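Local coordinates for protein ylmH (Streptococcus pneumoniae, PDB 2FPH) that probably takes part in cell division and is thought to bind nucleic acid through an RNA-binding-like domain, at residues A[10-21]-A[36-47]. Numbering follows the deposited sequence.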
# COMPACT_ATOMS: atom_id res chain seq x y z
N ASP A 10 -17.96 -8.75 3.08
CA ASP A 10 -17.38 -7.40 3.28
C ASP A 10 -17.31 -6.98 4.74
O ASP A 10 -16.63 -6.00 5.06
CB ASP A 10 -18.20 -6.34 2.55
CG ASP A 10 -18.26 -6.51 1.05
OD1 ASP A 10 -17.30 -6.99 0.41
OD2 ASP A 10 -19.27 -6.08 0.42
N ARG A 11 -18.02 -7.65 5.64
CA ARG A 11 -18.23 -7.12 6.99
C ARG A 11 -16.98 -6.92 7.79
O ARG A 11 -16.83 -5.84 8.36
CB ARG A 11 -19.32 -7.86 7.81
CG ARG A 11 -20.62 -8.00 7.04
CD ARG A 11 -21.46 -9.13 7.61
NE ARG A 11 -21.97 -8.72 8.91
CZ ARG A 11 -22.62 -9.51 9.76
NH1 ARG A 11 -22.74 -10.82 9.53
NH2 ARG A 11 -23.09 -8.98 10.88
N PRO A 12 -16.04 -7.85 7.80
CA PRO A 12 -14.78 -7.61 8.54
C PRO A 12 -14.03 -6.34 8.11
O PRO A 12 -13.60 -5.56 8.98
CB PRO A 12 -14.00 -8.87 8.29
CG PRO A 12 -15.01 -9.85 8.03
CD PRO A 12 -16.10 -9.22 7.24
N PHE A 13 -13.94 -6.11 6.80
CA PHE A 13 -13.28 -4.91 6.30
C PHE A 13 -14.09 -3.69 6.66
O PHE A 13 -13.53 -2.62 7.02
CB PHE A 13 -13.06 -4.95 4.80
CG PHE A 13 -12.30 -3.76 4.32
CD1 PHE A 13 -10.96 -3.64 4.66
CD2 PHE A 13 -12.94 -2.73 3.76
CE1 PHE A 13 -10.30 -2.47 4.38
CE2 PHE A 13 -12.25 -1.59 3.41
CZ PHE A 13 -10.91 -1.52 3.74
N LEU A 14 -15.40 -3.78 6.46
CA LEU A 14 -16.26 -2.60 6.77
C LEU A 14 -16.16 -2.20 8.23
O LEU A 14 -16.08 -0.99 8.56
CB LEU A 14 -17.68 -2.81 6.41
CG LEU A 14 -18.00 -3.01 4.95
CD1 LEU A 14 -19.45 -3.52 4.78
CD2 LEU A 14 -17.77 -1.74 4.25
N ASP A 15 -16.11 -3.21 9.10
CA ASP A 15 -15.85 -2.96 10.51
C ASP A 15 -14.58 -2.14 10.75
O ASP A 15 -14.59 -1.23 11.59
CB ASP A 15 -15.72 -4.27 11.26
CG ASP A 15 -17.05 -4.99 11.45
OD1 ASP A 15 -18.17 -4.42 11.24
OD2 ASP A 15 -17.02 -6.18 11.82
N LYS A 16 -13.48 -2.49 10.07
CA LYS A 16 -12.22 -1.74 10.17
C LYS A 16 -12.39 -0.35 9.60
O LYS A 16 -11.87 0.69 10.12
CB LYS A 16 -11.07 -2.44 9.41
CG LYS A 16 -10.59 -3.80 9.94
CD LYS A 16 -9.43 -4.29 9.03
CE LYS A 16 -8.62 -5.45 9.65
NZ LYS A 16 -7.51 -4.93 10.51
N GLY A 17 -13.12 -0.27 8.50
CA GLY A 17 -13.37 1.01 7.82
C GLY A 17 -14.09 1.99 8.72
O GLY A 17 -13.76 3.18 8.75
N MET A 18 -15.06 1.49 9.48
CA MET A 18 -15.81 2.32 10.43
C MET A 18 -14.95 2.81 11.58
O MET A 18 -15.09 4.01 12.00
CB MET A 18 -17.07 1.55 10.95
CG MET A 18 -18.14 1.36 9.96
SD MET A 18 -18.75 2.80 9.07
CE MET A 18 -19.24 3.71 10.46
N GLU A 19 -13.98 2.01 11.98
CA GLU A 19 -12.97 2.42 12.99
C GLU A 19 -12.12 3.55 12.48
O GLU A 19 -11.86 4.55 13.19
CB GLU A 19 -12.11 1.22 13.53
CG GLU A 19 -13.01 0.13 14.14
CD GLU A 19 -12.37 -1.23 14.41
OE1 GLU A 19 -11.48 -1.70 13.64
OE2 GLU A 19 -12.79 -1.87 15.40
N TRP A 20 -11.71 3.45 11.21
CA TRP A 20 -10.90 4.51 10.61
C TRP A 20 -11.70 5.81 10.48
O TRP A 20 -11.17 6.89 10.75
CB TRP A 20 -10.37 4.09 9.26
CG TRP A 20 -9.40 2.91 9.36
CD1 TRP A 20 -8.71 2.48 10.45
CD2 TRP A 20 -9.12 1.98 8.32
NE1 TRP A 20 -7.96 1.35 10.16
CE2 TRP A 20 -8.20 1.03 8.84
CE3 TRP A 20 -9.53 1.87 6.99
CZ2 TRP A 20 -7.70 -0.02 8.06
CZ3 TRP A 20 -8.99 0.80 6.20
CH2 TRP A 20 -8.14 -0.10 6.75
N ILE A 21 -12.93 5.70 10.04
CA ILE A 21 -13.81 6.88 9.96
C ILE A 21 -13.98 7.53 11.32
O ILE A 21 -13.79 8.73 11.42
CB ILE A 21 -15.13 6.47 9.35
CG1 ILE A 21 -14.93 6.26 7.84
CG2 ILE A 21 -16.23 7.47 9.59
CD1 ILE A 21 -16.04 5.66 7.23
N ILE A 36 -4.39 -1.58 0.96
CA ILE A 36 -5.64 -2.34 0.73
C ILE A 36 -5.84 -2.65 -0.73
O ILE A 36 -5.23 -2.03 -1.61
CB ILE A 36 -6.86 -1.51 1.30
CG1 ILE A 36 -7.05 -0.16 0.59
CG2 ILE A 36 -6.72 -1.29 2.80
CD1 ILE A 36 -8.32 0.59 1.05
N ASN A 37 -6.65 -3.67 -1.01
CA ASN A 37 -6.90 -4.12 -2.38
C ASN A 37 -8.00 -3.30 -3.06
O ASN A 37 -8.60 -2.43 -2.44
CB ASN A 37 -7.10 -5.66 -2.41
CG ASN A 37 -8.44 -6.10 -1.86
OD1 ASN A 37 -9.43 -5.39 -1.94
ND2 ASN A 37 -8.49 -7.33 -1.37
N PRO A 38 -8.14 -3.41 -4.38
CA PRO A 38 -9.11 -2.60 -5.11
C PRO A 38 -10.58 -2.73 -4.64
O PRO A 38 -11.31 -1.77 -4.61
CB PRO A 38 -8.93 -3.10 -6.52
CG PRO A 38 -7.52 -3.53 -6.56
CD PRO A 38 -7.35 -4.27 -5.29
N HIS A 39 -10.97 -3.90 -4.22
CA HIS A 39 -12.30 -4.07 -3.69
C HIS A 39 -12.51 -3.34 -2.38
O HIS A 39 -13.49 -2.67 -2.23
CB HIS A 39 -12.63 -5.50 -3.45
CG HIS A 39 -14.03 -5.68 -2.94
ND1 HIS A 39 -15.13 -5.53 -3.75
CD2 HIS A 39 -14.50 -6.06 -1.73
CE1 HIS A 39 -16.23 -5.75 -3.05
NE2 HIS A 39 -15.87 -6.08 -1.82
N GLN A 40 -11.49 -3.41 -1.53
CA GLN A 40 -11.46 -2.70 -0.25
C GLN A 40 -11.42 -1.21 -0.44
O GLN A 40 -12.11 -0.47 0.30
CB GLN A 40 -10.29 -3.17 0.57
CG GLN A 40 -10.46 -4.61 1.03
CD GLN A 40 -9.24 -5.25 1.61
OE1 GLN A 40 -8.11 -4.82 1.35
NE2 GLN A 40 -9.46 -6.39 2.33
N GLU A 41 -10.65 -0.73 -1.41
CA GLU A 41 -10.71 0.69 -1.78
C GLU A 41 -12.10 1.15 -2.16
O GLU A 41 -12.52 2.25 -1.77
CB GLU A 41 -9.70 0.95 -2.94
CG GLU A 41 -9.62 2.33 -3.59
CD GLU A 41 -8.81 2.33 -4.91
OE1 GLU A 41 -8.66 1.25 -5.55
OE2 GLU A 41 -8.34 3.43 -5.33
N LYS A 42 -12.83 0.34 -2.94
CA LYS A 42 -14.17 0.71 -3.35
C LYS A 42 -15.11 0.76 -2.15
O LYS A 42 -15.85 1.71 -2.02
CB LYS A 42 -14.70 -0.26 -4.41
CG LYS A 42 -14.11 -0.06 -5.75
CD LYS A 42 -14.89 -0.82 -6.87
CE LYS A 42 -14.64 -2.30 -6.90
NZ LYS A 42 -13.38 -2.67 -7.67
N LEU A 43 -14.97 -0.18 -1.21
CA LEU A 43 -15.79 -0.22 0.01
C LEU A 43 -15.55 0.99 0.85
O LEU A 43 -16.50 1.60 1.30
CB LEU A 43 -15.44 -1.42 0.83
CG LEU A 43 -16.27 -2.70 0.85
CD1 LEU A 43 -17.30 -2.91 -0.32
CD2 LEU A 43 -15.51 -3.89 1.32
N LEU A 44 -14.28 1.37 1.01
CA LEU A 44 -13.98 2.49 1.91
C LEU A 44 -14.49 3.80 1.26
O LEU A 44 -15.00 4.67 1.93
CB LEU A 44 -12.49 2.51 2.19
CG LEU A 44 -11.92 2.96 3.52
CD1 LEU A 44 -10.50 3.55 3.36
CD2 LEU A 44 -12.81 3.61 4.57
N LYS A 45 -14.32 3.97 -0.05
CA LYS A 45 -14.89 5.12 -0.75
C LYS A 45 -16.42 5.29 -0.54
O LYS A 45 -16.88 6.39 -0.29
CB LYS A 45 -14.59 5.01 -2.25
CG LYS A 45 -13.15 5.39 -2.58
CD LYS A 45 -12.76 4.95 -3.96
CE LYS A 45 -11.40 5.51 -4.43
NZ LYS A 45 -10.94 6.69 -3.67
N ILE A 46 -17.13 4.18 -0.55
CA ILE A 46 -18.57 4.18 -0.24
C ILE A 46 -18.88 4.64 1.22
O ILE A 46 -19.67 5.60 1.46
CB ILE A 46 -19.22 2.86 -0.51
CG1 ILE A 46 -19.17 2.50 -2.02
CG2 ILE A 46 -20.66 2.89 -0.10
CD1 ILE A 46 -19.38 0.98 -2.22
N LEU A 47 -18.16 4.04 2.16
CA LEU A 47 -18.32 4.41 3.59
C LEU A 47 -18.00 5.90 3.78
O LEU A 47 -18.72 6.61 4.44
CB LEU A 47 -17.44 3.53 4.47
CG LEU A 47 -17.93 2.52 5.51
CD1 LEU A 47 -19.30 1.89 5.20
CD2 LEU A 47 -16.88 1.52 5.85
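Leu47 is the main knob of this helix pair. It fits the hollow between Leu14, Gly17, Met18 and Ile21, one turn after another of helix 11-21. Its CD2 lies 3.7 Å from Leu14 CD2, while the bent chain of Met18 brings SD to 3.7 Å from Leu47 CG. Ile21 closes the far end of the hollow, with CD1 against Leu47 CB. Gly17 forms the floor. The backbones come nearest here, with Gly17 CA and Leu44 CA 6.1 Å apart. Gly17 has no side chain, and Leu47 CD2 lies 4.0 Å from Gly17 C.

Phe13 is the large bump in the other direction. With CG anti to the backbone N (chi1 -176°), its ring reaches over to helix 38-47. Gln40 CB sits over one face, 3.8 Å from the ring centroid, in a CH-pi contact. The Gln40 amide continues along that face, its plane only 15° from the ring plane. Leu44 CB meets the ring edge. Leu43 wedges between Asp10, Phe13 and Leu14.

At the start of the interface, His39 NE2 donates to Asp10 OD1 over 2.8 Å. The bond is nearly straight and lies in the imidazole plane. Ser7 N bonds to Asp10 OD2, so both carboxylate oxygens are held. Gln40 also has a second role: it forms a capping box with Asn37 at the start of its helix.

Leu44 and Trp20 continue the packing onto strand 69-72. The helices cross at -48° in knob-into-hole packing, against the three-stranded antiparallel sheet of the alpha+beta YlmH N-terminal region.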